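Local coordinates for D-alanyl-D-alanine carboxypeptidase (Penicillin binding protein) family protein (Francisella tularensis subsp. tularensis, PDB 6OSU), which probably trims the terminal D-alanine from peptidoglycan precursor peptides, as a penicillin-binding serine carboxypeptidase of the S11 peptidase family, at residues D345-A350 against A388-G393; K355-S360 against V416-V421. All coordinates share one frame; numbering follows the deposited sequence.

Interaction 1: residues D345-A350 against A388-G393; sequences DNIPNA and APIKTG
The methyl CB of Ala388 overlaps the backbone of the turn at Asn349 and Ala350, its closest neighbours being Asn349 O at 3.5 Å and Ala350 CA at 3.7 Å. The methyl groups of the two alanines lie beside each other, Ala350 CB to Ala388 CB 4.1 Å, and both residues are buried. CB of Asn349, an exposed residue, also stands 3.8 Å from Ala388 O. A single hydrogen bond fixes the two loops against each other: Ala388 N donates to Pro348 O over 3.1 Å, nearly straight at the hydrogen (165°). The acceptor belongs to a type II beta turn from Ile347 to Ala350, with Pro348 and Asn349 at its corners, and Asn349 takes the positive phi of 64° expected at the third position. This turn sits in the loop joining strands 340-343 and 355-359 of the PBP5-type C-terminal domain, while residues 388-393 belong to the connection between strands 376-382 and 395-403. Ile347 and Ile390 add an apolar contact between the same loops, reaching toward each other tip to tip with their CD1 atoms 3.7 Å apart. Ile390 holds CG1 anti to its carbonyl carbon (chi1 -55°), and the extended continuation of the chain carries CD1 to the meeting point. Ile390 also packs on Val421 and Ala388 on Gln423, both close to the end of the modelled chain. The turn itself is tied to that same tail by backbone hydrogen bonding between Asn349 and Lys424.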
ATOM      1  N   ASP A 345      32.797 -26.959 -23.313  1.00125.89           N
ATOM      2  CA  ASP A 345      33.540 -28.212 -23.408  1.00130.41           C
ATOM      3  C   ASP A 345      33.102 -29.204 -22.343  1.00129.82           C
ATOM      4  O   ASP A 345      33.095 -30.417 -22.584  1.00132.48           O
ATOM      5  CB  ASP A 345      35.039 -27.951 -23.297  1.00134.25           C
ATOM      6  CG  ASP A 345      35.490 -26.821 -24.180  1.00133.94           C
ATOM      7  OD1 ASP A 345      36.660 -26.399 -24.066  1.00135.58           O
ATOM      8  OD2 ASP A 345      34.657 -26.342 -24.977  1.00131.75           O
ATOM      9  N   ASN A 346      32.735 -28.711 -21.160  1.00126.63           N
ATOM     10  CA  ASN A 346      32.439 -29.609 -20.050  1.00126.77           C
ATOM     11  C   ASN A 346      31.089 -30.295 -20.211  1.00125.68           C
ATOM     12  O   ASN A 346      30.892 -31.394 -19.681  1.00127.25           O
ATOM     13  CB  ASN A 346      32.492 -28.845 -18.726  1.00124.14           C
ATOM     14  CG  ASN A 346      33.807 -29.032 -18.001  1.00127.10           C
ATOM     15  OD1 ASN A 346      34.801 -28.377 -18.312  1.00128.20           O
ATOM     16  ND2 ASN A 346      33.821 -29.933 -17.026  1.00128.78           N
ATOM     17  N   ILE A 347      30.152 -29.674 -20.917  1.00123.04           N
ATOM     18  CA  ILE A 347      28.826 -30.294 -21.053  1.00121.14           C
ATOM     19  C   ILE A 347      28.955 -31.567 -21.886  1.00123.49           C
ATOM     20  O   ILE A 347      29.753 -31.598 -22.842  1.00125.09           O
ATOM     21  CB  ILE A 347      27.830 -29.304 -21.675  1.00118.49           C
ATOM     22  CG1 ILE A 347      27.312 -29.802 -23.030  1.00120.71           C
ATOM     23  CG2 ILE A 347      28.447 -27.904 -21.777  1.00116.91           C
ATOM     24  CD1 ILE A 347      26.553 -28.761 -23.826  1.00118.92           C
ATOM     25  N   PRO A 348      28.249 -32.647 -21.546  1.00124.19           N
ATOM     26  CA  PRO A 348      28.490 -33.924 -22.230  1.00127.83           C
ATOM     27  C   PRO A 348      28.075 -33.881 -23.694  1.00127.10           C
ATOM     28  O   PRO A 348      27.188 -33.125 -24.093  1.00123.13           O
ATOM     29  CB  PRO A 348      27.643 -34.923 -21.429  1.00128.71           C
ATOM     30  CG  PRO A 348      26.635 -34.103 -20.727  1.00124.89           C
ATOM     31  CD  PRO A 348      27.312 -32.800 -20.419  1.00122.48           C
ATOM     32  N   ASN A 349      28.761 -34.696 -24.498  1.00130.76           N
ATOM     33  CA  ASN A 349      28.521 -34.882 -25.928  1.00131.06           C
ATOM     34  C   ASN A 349      28.762 -33.625 -26.751  1.00128.95           C
ATOM     35  O   ASN A 349      28.372 -33.588 -27.914  1.00128.11           O
ATOM     36  CB  ASN A 349      27.100 -35.383 -26.212  1.00129.66           C
ATOM     37  CG  ASN A 349      26.969 -36.889 -26.081  1.00132.30           C
ATOM     38  OD1 ASN A 349      27.755 -37.648 -26.650  1.00135.74           O
ATOM     39  ND2 ASN A 349      25.958 -37.330 -25.343  1.00130.63           N
ATOM     40  N   ALA A 350      29.410 -32.608 -26.201  1.00130.85           N
ATOM     41  CA  ALA A 350      29.549 -31.331 -26.886  1.00132.81           C
ATOM     42  C   ALA A 350      30.857 -31.234 -27.668  1.00134.99           C
ATOM     43  O   ALA A 350      31.885 -31.798 -27.280  1.00139.37           O
ATOM     44  CB  ALA A 350      29.466 -30.176 -25.888  1.00131.57           C
ATOM     45  N   ALA A 388      24.663 -32.019 -25.452  1.00113.83           N
ATOM     46  CA  ALA A 388      24.489 -31.541 -26.811  1.00119.35           C
ATOM     47  C   ALA A 388      23.723 -32.576 -27.635  1.00124.92           C
ATOM     48  O   ALA A 388      23.854 -33.782 -27.408  1.00127.79           O
ATOM     49  CB  ALA A 388      25.845 -31.258 -27.450  1.00122.87           C
ATOM     50  N   PRO A 389      22.924 -32.131 -28.620  1.00126.73           N
ATOM     51  CA  PRO A 389      22.747 -30.750 -29.090  1.00125.18           C
ATOM     52  C   PRO A 389      21.775 -29.899 -28.270  1.00121.32           C
ATOM     53  O   PRO A 389      20.874 -30.426 -27.617  1.00119.83           O
ATOM     54  CB  PRO A 389      22.205 -30.947 -30.506  1.00129.94           C
ATOM     55  CG  PRO A 389      21.412 -32.204 -30.408  1.00132.07           C
ATOM     56  CD  PRO A 389      22.156 -33.088 -29.438  1.00130.86           C
ATOM     57  N   ILE A 390      21.974 -28.582 -28.318  1.00120.34           N
ATOM     58  CA  ILE A 390      21.082 -27.600 -27.712  1.00117.24           C
ATOM     59  C   ILE A 390      20.813 -26.523 -28.753  1.00119.22           C
ATOM     60  O   ILE A 390      21.742 -26.062 -29.425  1.00121.28           O
ATOM     61  CB  ILE A 390      21.685 -26.976 -26.439  1.00112.41           C
ATOM     62  CG1 ILE A 390      22.086 -28.061 -25.436  1.00111.50           C
ATOM     63  CG2 ILE A 390      20.714 -25.985 -25.814  1.00108.97           C
ATOM     64  CD1 ILE A 390      23.103 -27.599 -24.420  1.00107.97           C
ATOM     65  N   LYS A 391      19.553 -26.119 -28.884  1.00119.14           N
ATOM     66  CA  LYS A 391      19.174 -25.121 -29.872  1.00122.16           C
ATOM     67  C   LYS A 391      18.988 -23.755 -29.218  1.00119.02           C
ATOM     68  O   LYS A 391      18.710 -23.650 -28.022  1.00115.24           O
ATOM     69  CB  LYS A 391      17.890 -25.520 -30.605  1.00126.19           C
ATOM     70  CG  LYS A 391      17.653 -24.726 -31.891  1.00130.44           C
ATOM     71  CD  LYS A 391      16.180 -24.653 -32.249  1.00132.64           C
ATOM     72  CE  LYS A 391      15.717 -25.909 -32.961  1.00136.78           C
ATOM     73  NZ  LYS A 391      14.242 -25.902 -33.151  1.00138.96           N
ATOM     74  N   THR A 392      19.154 -22.707 -30.026  1.00121.24           N
ATOM     75  CA  THR A 392      18.862 -21.351 -29.580  1.00118.05           C
ATOM     76  C   THR A 392      17.409 -21.245 -29.134  1.00116.20           C
ATOM     77  O   THR A 392      16.493 -21.647 -29.857  1.00120.02           O
ATOM     78  CB  THR A 392      19.142 -20.353 -30.707  1.00121.94           C
ATOM     79  OG1 THR A 392      20.555 -20.253 -30.925  1.00122.32           O
ATOM     80  CG2 THR A 392      18.582 -18.979 -30.366  1.00119.90           C
ATOM     81  N   GLY A 393      17.198 -20.704 -27.940  1.00110.87           N
ATOM     82  CA  GLY A 393      15.868 -20.616 -27.379  1.00110.14           C
ATOM     83  C   GLY A 393      15.445 -21.811 -26.559  1.00108.90           C
ATOM     84  O   GLY A 393      14.284 -21.870 -26.135  1.00109.95           O
TER

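Interaction 2: residues K355-S360 against V416-V421; sequences KLTVAS and VAMNNV
Thr357 and Met418 are joined through Thr357 O, which accepts the Met418 N-H over 2.8 Å just past the end of an antiparallel strand pair. Strand 355-359 here runs beside the last residues of strand 409-417, in the five-stranded antiparallel sheet of the C-terminal domain. Ala359 and Val416 form the hydrogen-bonded pair: Ala359 N to Val416 O is 3.1 Å, and Val416 N returns to Ala359 O over 3.0 Å. Val358 and Ala417 are the adjoining non-hydrogen-bonded pair, where Val358 CA also makes a CA-H...O contact with Val416 O. Beyond Met418 a side chain replaces the backbone acceptor, since Asn419 OD1 takes the Thr357 N-H on a lone pair in its carbonyl plane, at 2.7 Å but bent (131° at the hydrogen). Asn419 CG lies anti to its carbonyl carbon (chi1 -75°), which turns the amide toward strand 355-359. Leu356 CD1 lies 4.3 Å from Ala417 CB and 4.1 Å from Asn419 CB.

Further out, strand 340-343 flanks strand 355-359 on its other edge, and the hydroxyls of Thr341 and Thr357 are hydrogen-bonded to each other (OG1 to OG1). Leu356 also packs against Phe382, and Val358 against Ile380. On the face of Ala359 and Val416, the bent Met418 chain folds back over strand 355-359, bringing SD to 3.9 Å from Ala359 CB.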
ATOM      1  N   LYS A 355      31.218 -22.235 -27.479  1.00119.92           N
ATOM      2  CA  LYS A 355      30.855 -21.648 -26.197  1.00113.31           C
ATOM      3  C   LYS A 355      29.348 -21.432 -26.159  1.00108.86           C
ATOM      4  O   LYS A 355      28.683 -21.367 -27.197  1.00110.98           O
ATOM      5  CB  LYS A 355      31.576 -20.310 -25.954  1.00112.87           C
ATOM      6  CG  LYS A 355      32.918 -20.425 -25.239  1.00113.54           C
ATOM      7  CD  LYS A 355      34.029 -19.733 -26.021  1.00118.39           C
ATOM      8  CE  LYS A 355      33.641 -18.316 -26.434  1.00118.21           C
ATOM      9  NZ  LYS A 355      33.327 -17.434 -25.276  1.00113.53           N
ATOM     10  N   LEU A 356      28.809 -21.312 -24.947  1.00102.90           N
ATOM     11  CA  LEU A 356      27.370 -21.188 -24.734  1.00 99.28           C
ATOM     12  C   LEU A 356      27.060 -19.900 -23.983  1.00 95.87           C
ATOM     13  O   LEU A 356      27.574 -19.681 -22.881  1.00 93.23           O
ATOM     14  CB  LEU A 356      26.821 -22.390 -23.962  1.00 96.52           C
ATOM     15  CG  LEU A 356      25.328 -22.344 -23.622  1.00 93.19           C
ATOM     16  CD1 LEU A 356      24.484 -22.341 -24.888  1.00 96.01           C
ATOM     17  CD2 LEU A 356      24.935 -23.500 -22.712  1.00 91.16           C
ATOM     18  N   THR A 357      26.212 -19.061 -24.574  1.00 96.25           N
ATOM     19  CA  THR A 357      25.691 -17.863 -23.929  1.00 91.81           C
ATOM     20  C   THR A 357      24.222 -18.076 -23.587  1.00 88.15           C
ATOM     21  O   THR A 357      23.462 -18.622 -24.392  1.00 90.30           O
ATOM     22  CB  THR A 357      25.842 -16.631 -24.828  1.00 93.81           C
ATOM     23  OG1 THR A 357      27.232 -16.366 -25.052  1.00 96.25           O
ATOM     24  CG2 THR A 357      25.197 -15.410 -24.196  1.00 90.33           C
ATOM     25  N   VAL A 358      23.833 -17.651 -22.385  1.00 82.84           N
ATOM     26  CA  VAL A 358      22.463 -17.768 -21.913  1.00 81.26           C
ATOM     27  C   VAL A 358      21.985 -16.399 -21.449  1.00 80.11           C
ATOM     28  O   VAL A 358      22.777 -15.519 -21.102  1.00 79.59           O
ATOM     29  CB  VAL A 358      22.326 -18.804 -20.775  1.00 79.20           C
ATOM     30  CG1 VAL A 358      22.786 -20.172 -21.244  1.00 81.64           C
ATOM     31  CG2 VAL A 358      23.120 -18.358 -19.554  1.00 76.69           C
ATOM     32  N   ALA A 359      20.665 -16.227 -21.451  1.00 79.61           N
ATOM     33  CA  ALA A 359      20.044 -14.976 -21.035  1.00 77.01           C
ATOM     34  C   ALA A 359      18.560 -15.222 -20.807  1.00 76.97           C
ATOM     35  O   ALA A 359      17.994 -16.206 -21.290  1.00 78.49           O
ATOM     36  CB  ALA A 359      20.250 -13.865 -22.070  1.00 78.79           C
ATOM     37  N   SER A 360      17.944 -14.314 -20.051  1.00 74.98           N
ATOM     38  CA  SER A 360      16.506 -14.297 -19.829  1.00 76.27           C
ATOM     39  C   SER A 360      15.955 -12.925 -20.198  1.00 78.42           C
ATOM     40  O   SER A 360      16.618 -11.903 -19.998  1.00 77.76           O
ATOM     41  CB  SER A 360      16.161 -14.631 -18.370  1.00 73.20           C
ATOM     42  OG  SER A 360      14.804 -14.330 -18.081  1.00 73.64           O
ATOM     43  N   VAL A 416      17.652 -19.180 -20.903  1.00 79.27           N
ATOM     44  CA  VAL A 416      17.448 -19.798 -22.204  1.00 82.82           C
ATOM     45  C   VAL A 416      18.721 -19.666 -23.026  1.00 85.08           C
ATOM     46  O   VAL A 416      19.543 -18.773 -22.800  1.00 83.15           O
ATOM     47  CB  VAL A 416      16.235 -19.168 -22.929  1.00 84.87           C
ATOM     48  CG1 VAL A 416      16.671 -18.058 -23.873  1.00 86.58           C
ATOM     49  CG2 VAL A 416      15.434 -20.228 -23.651  1.00 88.88           C
ATOM     50  N   ALA A 417      18.883 -20.574 -23.987  1.00 90.04           N
ATOM     51  CA  ALA A 417      20.097 -20.622 -24.792  1.00 94.03           C
ATOM     52  C   ALA A 417      20.068 -19.560 -25.885  1.00 97.82           C
ATOM     53  O   ALA A 417      19.057 -19.387 -26.576  1.00 99.98           O
ATOM     54  CB  ALA A 417      20.274 -22.010 -25.407  1.00 97.27           C
ATOM     55  N   MET A 418      21.180 -18.845 -26.033  1.00 99.04           N
ATOM     56  CA  MET A 418      21.350 -17.886 -27.111  1.00103.09           C
ATOM     57  C   MET A 418      22.312 -18.371 -28.186  1.00107.97           C
ATOM     58  O   MET A 418      22.442 -17.709 -29.220  1.00111.27           O
ATOM     59  CB  MET A 418      21.842 -16.541 -26.557  1.00101.69           C
ATOM     60  CG  MET A 418      21.037 -16.010 -25.372  1.00 98.19           C
ATOM     61  SD  MET A 418      19.816 -14.754 -25.810  1.00100.30           S
ATOM     62  CE  MET A 418      18.340 -15.741 -26.020  1.00101.41           C
ATOM     63  N   ASN A 419      22.989 -19.497 -27.967  1.00109.05           N
ATOM     64  CA  ASN A 419      23.895 -20.112 -28.930  1.00114.18           C
ATOM     65  C   ASN A 419      23.375 -21.489 -29.326  1.00116.36           C
ATOM     66  O   ASN A 419      22.324 -21.943 -28.867  1.00114.35           O
ATOM     67  CB  ASN A 419      25.311 -20.247 -28.362  1.00113.98           C
ATOM     68  CG  ASN A 419      26.054 -18.933 -28.315  1.00114.84           C
ATOM     69  OD1 ASN A 419      26.428 -18.462 -27.244  1.00111.74           O
ATOM     70  ND2 ASN A 419      26.290 -18.340 -29.482  1.00119.10           N
ATOM     71  N   ASN A 420      24.145 -22.154 -30.182  1.00121.62           N
ATOM     72  CA  ASN A 420      23.946 -23.551 -30.536  1.00125.21           C
ATOM     73  C   ASN A 420      25.208 -24.324 -30.184  1.00127.24           C
ATOM     74  O   ASN A 420      26.319 -23.802 -30.317  1.00128.69           O
ATOM     75  CB  ASN A 420      23.637 -23.711 -32.033  1.00131.29           C
ATOM     76  CG  ASN A 420      22.195 -23.399 -32.370  1.00132.68           C
ATOM     77  OD1 ASN A 420      21.279 -23.928 -31.753  1.00130.81           O
ATOM     78  ND2 ASN A 420      21.988 -22.536 -33.358  1.00121.11           N
ATOM     79  N   VAL A 421      25.040 -25.561 -29.726  1.00128.54           N
ATOM     80  CA  VAL A 421      26.156 -26.470 -29.497  1.00130.25           C
ATOM     81  C   VAL A 421      25.905 -27.745 -30.284  1.00136.10           C
ATOM     82  O   VAL A 421      24.793 -28.286 -30.271  1.00134.50           O
ATOM     83  CB  VAL A 421      26.362 -26.779 -28.002  1.00124.40           C
ATOM     84  CG1 VAL A 421      27.048 -25.609 -27.324  1.00121.08           C
ATOM     85  CG2 VAL A 421      25.031 -27.089 -27.345  1.00121.43           C
TER

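Interactions 1 and 2 are neighbours in the C-terminal domain, with centres about 9 Å apart, and their segments alternate along the chain. Segments 388-393 and 416-421 touch directly: Gly393 N probably donates to Ala417 O at 2.7 Å, and Thr392 N to Asn420 OD1 at 3.0 Å. Thus the loop that meets the turn in interaction 1 also bonds, through Thr392 and Gly393, to residues 416-421, which pair with strand 355-359 in interaction 2. Segment 345-350 lies in the loop that leads, a few residues later, into that same strand. Both contacts lie away from the predicted catalytic residues Ser64, Lys67 and Ser124, and join parts of the C-terminal domain alone.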